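Local coordinates for protein UTP-glucose-1-phosphate uridylyltransferase 2 (Trypanosoma brucei, PDB 3GUE) that probably catalyses the reversible formation of UDP-glucose and diphosphate from UTP and glucose 1-phosphate, and holds UDP-glucose in its active site, at residues E25-H30 against L321-L326; S379-L384 against K418-F423. All blocks are in the same frame, centred on the assembly; numbering follows the deposited sequence.

Contact 1 (E25-H30 against L321-L326); sequences EEKCIH and LGVLRL
Lys27 and His30, one turn apart on the first turns of helix 26-40, meet the loop that follows helix 310-319. Lys27 does most of the work. Its CB leaves the helix toward the loop, and CG lies anti to the carbonyl carbon. The chain bends once, at chi2 (-76°), and then runs extended. CD lies 3.8 Å from Leu321 O and 4.2 Å from Val323 CG2. CE comes to 3.4 Å from Leu321 O, and NZ donates a hydrogen bond to that same Leu321 O at 3.0 Å. The ammonium group approaches with a C=O...N angle of 144°, tilted 34° from the carbonyl plane. Leu321 is the C-prime residue of the Schellman motif that ends helix 310-319, so the lysine binds the backbone just where that helix stops. Gly322 N closes this motif on Met317 O. His30 supplies the second touch: its ring meets Val323 CG2 obliquely, with ND1 and CE1 each 3.6 Å from the methyl. The two side chains cross at about a right angle. Glu25 caps the helix start by accepting from Cys28 N at OE1 (2.7 Å) and from Lys27 N at OE2. This is a surface contact away from the UDP-glucose site. It joins the start of helix 26-40 to the connection between helix 310-319 and strand 329-334, with helix 194-201 touching both Lys27 and Leu324.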
# COMPACT_ATOMS: atom_id res chain seq x y z
N GLU A 25 -14.13 15.29 9.56
CA GLU A 25 -15.43 15.04 8.95
C GLU A 25 -16.34 14.30 9.95
O GLU A 25 -15.90 13.35 10.61
CB GLU A 25 -15.24 14.28 7.63
CG GLU A 25 -16.48 14.24 6.74
CD GLU A 25 -17.45 13.19 7.20
OE1 GLU A 25 -16.98 12.12 7.63
OE2 GLU A 25 -18.67 13.43 7.17
N GLU A 26 -17.57 14.79 10.09
CA GLU A 26 -18.60 14.22 10.97
C GLU A 26 -18.78 12.69 10.91
O GLU A 26 -18.79 12.01 11.95
CB GLU A 26 -19.95 14.95 10.72
CG GLU A 26 -21.19 14.05 10.47
CD GLU A 26 -21.93 14.36 9.15
OE1 GLU A 26 -21.77 15.47 8.57
OE2 GLU A 26 -22.71 13.48 8.68
N LYS A 27 -18.94 12.13 9.71
CA LYS A 27 -19.11 10.68 9.59
C LYS A 27 -17.86 9.91 9.99
O LYS A 27 -17.96 8.84 10.55
CB LYS A 27 -19.62 10.26 8.22
CG LYS A 27 -21.08 10.56 7.97
CD LYS A 27 -22.04 9.60 8.67
CE LYS A 27 -23.47 9.94 8.25
NZ LYS A 27 -24.50 9.25 9.08
N CYS A 28 -16.68 10.47 9.72
CA CYS A 28 -15.42 9.85 10.16
C CYS A 28 -15.34 9.77 11.70
O CYS A 28 -14.96 8.74 12.26
CB CYS A 28 -14.20 10.58 9.58
SG CYS A 28 -12.64 10.10 10.36
N ILE A 29 -15.72 10.86 12.38
CA ILE A 29 -15.76 10.88 13.85
C ILE A 29 -16.67 9.75 14.35
O ILE A 29 -16.27 8.93 15.16
CB ILE A 29 -16.17 12.26 14.42
CG1 ILE A 29 -15.13 13.33 14.05
CG2 ILE A 29 -16.38 12.19 15.96
CD1 ILE A 29 -15.57 14.76 14.21
N HIS A 30 -17.88 9.68 13.80
CA HIS A 30 -18.87 8.64 14.12
C HIS A 30 -18.34 7.19 13.92
O HIS A 30 -18.48 6.36 14.81
CB HIS A 30 -20.17 8.92 13.35
CG HIS A 30 -21.19 7.83 13.41
ND1 HIS A 30 -21.95 7.47 12.32
CD2 HIS A 30 -21.57 7.02 14.42
CE1 HIS A 30 -22.76 6.47 12.66
NE2 HIS A 30 -22.55 6.18 13.93
N LEU A 321 -26.07 4.50 5.33
CA LEU A 321 -26.04 5.84 5.95
C LEU A 321 -24.61 6.36 6.16
O LEU A 321 -24.25 6.84 7.24
CB LEU A 321 -26.87 5.87 7.25
CG LEU A 321 -28.20 5.08 7.24
CD1 LEU A 321 -28.49 4.43 8.58
CD2 LEU A 321 -29.38 5.92 6.76
N GLY A 322 -23.81 6.25 5.10
CA GLY A 322 -22.40 6.66 5.10
C GLY A 322 -21.43 5.84 5.95
O GLY A 322 -20.27 6.23 6.10
N VAL A 323 -21.89 4.71 6.49
CA VAL A 323 -21.08 3.91 7.44
C VAL A 323 -20.84 2.45 6.96
O VAL A 323 -21.64 1.55 7.26
CB VAL A 323 -21.68 3.98 8.91
CG1 VAL A 323 -20.85 3.17 9.91
CG2 VAL A 323 -21.75 5.42 9.37
N LEU A 324 -19.74 2.23 6.22
CA LEU A 324 -19.33 0.87 5.84
C LEU A 324 -18.79 0.10 7.06
O LEU A 324 -18.06 0.66 7.88
CB LEU A 324 -18.24 0.88 4.75
CG LEU A 324 -18.61 1.43 3.38
CD1 LEU A 324 -17.43 1.37 2.43
CD2 LEU A 324 -19.84 0.72 2.77
N ARG A 325 -19.13 -1.18 7.13
CA ARG A 325 -18.71 -2.04 8.24
C ARG A 325 -17.35 -2.67 7.95
O ARG A 325 -17.22 -3.89 8.05
CB ARG A 325 -19.74 -3.18 8.47
CG ARG A 325 -21.18 -2.76 8.59
CD ARG A 325 -22.13 -3.96 8.81
NE ARG A 325 -22.75 -4.44 7.57
CZ ARG A 325 -22.25 -5.41 6.80
NH1 ARG A 325 -21.12 -6.02 7.12
NH2 ARG A 325 -22.89 -5.78 5.69
N LEU A 326 -16.35 -1.87 7.58
CA LEU A 326 -15.01 -2.40 7.38
C LEU A 326 -14.43 -2.84 8.73
O LEU A 326 -14.64 -2.18 9.74
CB LEU A 326 -14.09 -1.35 6.73
CG LEU A 326 -14.31 -0.98 5.25
CD1 LEU A 326 -13.40 0.18 4.88
CD2 LEU A 326 -14.00 -2.14 4.33

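Contact 2 (S379-L384 against K418-F423); sequences SDLLAL and KMIDGF
Phe423, Leu381 and Leu382 all turn CG anti to the backbone N, at chi1 172°, -178° and 170°. These torsions bring the phenyl ring of helix 420-427 against two successive leucines of helix 378-385. The contact is apolar helix-to-helix packing where the GT-A-type catalytic domain gives way to the C-terminal parallel strands, which probably form the left-handed beta-helix known from eukaryotic UDP-glucose pyrophosphorylases. No hydrogen bond crosses between the segments. The ring reaches helix 378-385 with its far end. Its CE1 lies 3.6 Å from Leu382 CB, and its CZ comes to 3.7 Å from both Leu382 CA and Leu382 N. The phenyl group therefore meets the helix backbone as well as a side chain. Leu381 CD2 lies 3.6 Å from Phe423 CE2. Both leucines approach the ring obliquely, and between them they meet its CE1 and CE2 corners. Cys378 and Arg385 of helix 378-385 also touch the ring, while Ile410 of strand 409-412 packs on Leu382. Met419 occupies the N-cap position of helix 420-427, and its O accepts from Phe423 N in the first turn. Ile420, one turn before Phe423, extends this apolar patch. Its CG1 is anti to the backbone N, and its CD1 meets Leu381 CD2 at 4.0 Å.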
# COMPACT_ATOMS: atom_id res chain seq x y z
N SER A 379 14.13 -2.97 2.10
CA SER A 379 14.44 -4.17 1.29
C SER A 379 13.78 -4.22 -0.08
O SER A 379 14.43 -4.58 -1.06
CB SER A 379 14.24 -5.51 2.04
OG SER A 379 13.05 -5.57 2.82
N ASP A 380 12.51 -3.82 -0.12
CA ASP A 380 11.75 -3.66 -1.36
C ASP A 380 12.31 -2.55 -2.21
O ASP A 380 12.41 -2.69 -3.46
CB ASP A 380 10.29 -3.32 -1.05
CG ASP A 380 9.48 -4.46 -0.44
OD1 ASP A 380 9.74 -5.64 -0.70
OD2 ASP A 380 8.53 -4.17 0.31
N LEU A 381 12.67 -1.46 -1.54
CA LEU A 381 13.24 -0.25 -2.17
C LEU A 381 14.56 -0.54 -2.85
O LEU A 381 14.80 -0.03 -3.94
CB LEU A 381 13.44 0.86 -1.16
CG LEU A 381 13.98 2.18 -1.73
CD1 LEU A 381 12.98 2.73 -2.76
CD2 LEU A 381 14.24 3.15 -0.56
N LEU A 382 15.42 -1.29 -2.15
CA LEU A 382 16.64 -1.82 -2.72
C LEU A 382 16.40 -2.57 -4.03
O LEU A 382 17.16 -2.36 -5.02
CB LEU A 382 17.35 -2.75 -1.71
CG LEU A 382 18.56 -3.60 -2.16
CD1 LEU A 382 19.64 -2.70 -2.78
CD2 LEU A 382 19.13 -4.42 -0.97
N ALA A 383 15.39 -3.45 -4.04
CA ALA A 383 15.10 -4.27 -5.23
C ALA A 383 14.61 -3.38 -6.37
O ALA A 383 15.07 -3.52 -7.51
CB ALA A 383 14.08 -5.39 -4.94
N LEU A 384 13.77 -2.40 -6.04
CA LEU A 384 13.22 -1.50 -7.05
C LEU A 384 14.28 -0.63 -7.70
O LEU A 384 14.30 -0.46 -8.95
CB LEU A 384 12.13 -0.61 -6.47
CG LEU A 384 11.21 0.04 -7.51
CD1 LEU A 384 10.46 -1.02 -8.33
CD2 LEU A 384 10.21 0.91 -6.82
N LYS A 418 16.25 -0.91 8.53
CA LYS A 418 14.80 -0.82 8.53
C LYS A 418 14.45 0.65 8.29
O LYS A 418 13.57 0.96 7.48
CB LYS A 418 14.23 -1.40 9.82
CG LYS A 418 12.84 -0.88 10.18
CD LYS A 418 12.11 -1.81 11.13
CE LYS A 418 10.67 -1.36 11.28
NZ LYS A 418 10.03 -1.05 9.96
N MET A 419 15.19 1.53 8.97
CA MET A 419 15.04 2.97 8.80
C MET A 419 15.84 3.43 7.60
O MET A 419 16.93 2.89 7.33
CB MET A 419 15.49 3.70 10.06
CG MET A 419 14.74 3.32 11.37
SD MET A 419 13.01 3.87 11.50
CE MET A 419 12.18 2.40 10.90
N ILE A 420 15.31 4.42 6.86
CA ILE A 420 15.93 4.79 5.58
C ILE A 420 17.36 5.31 5.76
O ILE A 420 18.21 5.11 4.89
CB ILE A 420 15.08 5.76 4.68
CG1 ILE A 420 15.87 6.10 3.40
CG2 ILE A 420 14.75 7.02 5.40
CD1 ILE A 420 15.13 6.04 2.11
N ASP A 421 17.59 5.95 6.90
CA ASP A 421 18.91 6.39 7.33
C ASP A 421 19.93 5.26 7.42
O ASP A 421 21.11 5.44 7.10
CB ASP A 421 18.81 7.05 8.70
CG ASP A 421 19.94 7.97 8.96
OD1 ASP A 421 20.06 8.96 8.19
OD2 ASP A 421 20.70 7.72 9.93
N GLY A 422 19.50 4.10 7.91
CA GLY A 422 20.37 2.93 8.01
C GLY A 422 20.59 2.32 6.64
O GLY A 422 21.72 1.91 6.31
N PHE A 423 19.50 2.27 5.85
CA PHE A 423 19.49 1.74 4.48
C PHE A 423 20.41 2.57 3.61
O PHE A 423 21.00 2.05 2.68
CB PHE A 423 18.07 1.74 3.87
CG PHE A 423 18.05 1.37 2.38
CD1 PHE A 423 18.48 0.11 1.95
CD2 PHE A 423 17.60 2.29 1.43
CE1 PHE A 423 18.49 -0.23 0.57
CE2 PHE A 423 17.60 1.96 0.06
CZ PHE A 423 18.05 0.68 -0.37

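Contacts 1 and 2 lie on opposite sides of the chain's centre. Their centres are about 36 Å apart, their nearest atoms about 23 Å. They come in series: contact 1 closes at residue 326, before contact 2 opens at 379. They share no helix or strand. Contact 1 spans 290 residues, including six of the seven strands of the mixed sheet, and ties the N-terminal helix 26-40 to the body holding that sheet. Contact 2 is local, joining helices 378-385 and 420-427, which come before and after strand 409-412 of the C-terminal parallel sheet. The side chain of Leu381 is about 12 Å from bound UDP-glucose, whereas contact 1 lies at the surface away from that site.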